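Local coordinates for carboxysome shell vertex protein CcmL (Gloeobacter violaceus, PDB 4JW0) that probably forms the pentameric vertices that let the hexagonal protein layers of the carboxysome shell curve and close around RuBisCO, at residues A[17-21]-A[22-26]. Numbering follows the deposited sequence.
Sequences PSMVG and VKFLL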
loop_
_atom_site.group_PDB
_atom_site.type_symbol
_atom_site.label_atom_id
_atom_site.label_comp_id
_atom_site.label_asym_id
_atom_site.label_seq_id
_atom_site.Cartn_x
_atom_site.Cartn_y
_atom_site.Cartn_z
ATOM N N PRO A 17 -14.207 7.045 18.706
ATOM C CA PRO A 17 -14.208 8.397 19.285
ATOM C C PRO A 17 -13.084 9.304 18.778
ATOM O O PRO A 17 -13.266 10.520 18.720
ATOM C CB PRO A 17 -14.057 8.141 20.794
ATOM C CG PRO A 17 -13.599 6.722 20.920
ATOM C CD PRO A 17 -14.179 6.004 19.746
ATOM N N SER A 18 -11.943 8.728 18.417
ATOM C CA SER A 18 -10.827 9.516 17.912
ATOM C C SER A 18 -11.152 10.203 16.587
ATOM O O SER A 18 -10.437 11.112 16.166
ATOM C CB SER A 18 -9.594 8.635 17.735
ATOM O OG SER A 18 -9.865 7.544 16.872
ATOM N N MET A 19 -12.226 9.773 15.934
ATOM C CA MET A 19 -12.589 10.319 14.623
ATOM C C MET A 19 -13.609 11.455 14.684
ATOM O O MET A 19 -14.010 11.993 13.652
ATOM C CB MET A 19 -13.111 9.200 13.725
ATOM C CG MET A 19 -12.060 8.148 13.384
ATOM S SD MET A 19 -10.613 8.848 12.571
ATOM C CE MET A 19 -11.406 9.581 11.139
ATOM N N VAL A 20 -14.029 11.830 15.887
ATOM C CA VAL A 20 -14.965 12.937 16.031
ATOM C C VAL A 20 -14.350 14.225 15.493
ATOM O O VAL A 20 -13.193 14.530 15.772
ATOM C CB VAL A 20 -15.380 13.140 17.498
ATOM C CG1 VAL A 20 -16.157 14.439 17.657
ATOM C CG2 VAL A 20 -16.201 11.958 17.978
ATOM N N GLY A 21 -15.130 14.966 14.713
ATOM C CA GLY A 21 -14.691 16.240 14.173
ATOM C C GLY A 21 -14.166 16.146 12.753
ATOM O O GLY A 21 -13.999 17.159 12.070
ATOM N N VAL A 22 -13.898 14.927 12.303
ATOM C CA VAL A 22 -13.293 14.718 10.996
ATOM C C VAL A 22 -14.349 14.732 9.897
ATOM O O VAL A 22 -15.343 14.019 9.976
ATOM C CB VAL A 22 -12.542 13.382 10.955
ATOM C CG1 VAL A 22 -11.892 13.177 9.596
ATOM C CG2 VAL A 22 -11.505 13.327 12.066
ATOM N N LYS A 23 -14.130 15.555 8.877
ATOM C CA LYS A 23 -15.003 15.576 7.717
ATOM C C LYS A 23 -14.501 14.580 6.680
ATOM O O LYS A 23 -13.317 14.567 6.336
ATOM C CB LYS A 23 -15.064 16.978 7.115
ATOM C CG LYS A 23 -16.081 17.117 5.996
ATOM C CD LYS A 23 -16.152 18.545 5.478
ATOM C CE LYS A 23 -17.129 18.656 4.316
ATOM N NZ LYS A 23 -18.393 17.929 4.606
ATOM N N PHE A 24 -15.404 13.740 6.191
ATOM C CA PHE A 24 -15.046 12.708 5.224
ATOM C C PHE A 24 -15.535 13.094 3.841
ATOM O O PHE A 24 -16.736 13.258 3.630
ATOM C CB PHE A 24 -15.671 11.363 5.611
ATOM C CG PHE A 24 -15.274 10.867 6.975
ATOM C CD1 PHE A 24 -13.958 10.524 7.254
ATOM C CD2 PHE A 24 -16.224 10.714 7.972
ATOM C CE1 PHE A 24 -13.598 10.054 8.502
ATOM C CE2 PHE A 24 -15.867 10.242 9.222
ATOM C CZ PHE A 24 -14.555 9.917 9.488
ATOM N N LEU A 25 -14.610 13.228 2.894
ATOM C CA LEU A 25 -14.981 13.523 1.514
ATOM C C LEU A 25 -14.842 12.297 0.633
ATOM O O LEU A 25 -13.841 11.596 0.688
ATOM C CB LEU A 25 -14.104 14.634 0.930
ATOM C CG LEU A 25 -14.309 16.059 1.428
ATOM C CD1 LEU A 25 -13.414 17.000 0.637
ATOM C CD2 LEU A 25 -15.763 16.474 1.322
ATOM N N LEU A 26 -15.856 12.053 -0.187
ATOM C CA LEU A 26 -15.777 11.040 -1.221
ATOM C C LEU A 26 -15.059 11.624 -2.431
ATOM O O LEU A 26 -15.526 12.586 -3.038
ATOM C CB LEU A 26 -17.179 10.576 -1.610
ATOM C CG LEU A 26 -17.268 9.641 -2.812
ATOM C CD1 LEU A 26 -16.671 8.294 -2.460
ATOM C CD2 LEU A 26 -18.710 9.502 -3.263
HETATM O O HOH W 1 -16.145 12.159 11.831
#
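M19 reaches F24 with its terminal methyl, CE lying 3.5 Å from F24 CE1 and near the ring plane, so the methyl meets the edge of the ring. Bends at chi2 (-58°) and chi3 curl the chain so that CE comes round to that rim, where the two side chains cross at about a right angle. The same methyl touches V22, with M19 CE 3.9 Å from V22 CG2. That valine branch also packs on the backbone: V22 CG2 stands 3.3 Å from M19 O. The carbonyl is held twice: V22 N donates to M19 O (3.2 Å, 158° at the hydrogen) from above the carbonyl plane, and a water donates to M19 O and, with its oxygen 2.7 Å from V22 O, to that carbonyl as well, bridging the two ends of the turn. G21 suits the third position, since at its phi of 97° a CB would press against the preceding carbonyl oxygen. Further out, M19 packs on P73 of its own chain and on I79 of a neighbouring subunit, and F24 on M1 of that subunit, placing the cluster at the pentamer interface. This is a type II beta turn, M19 to V22, leading from a 3-10 segment into strand 24-30 of the OB fold.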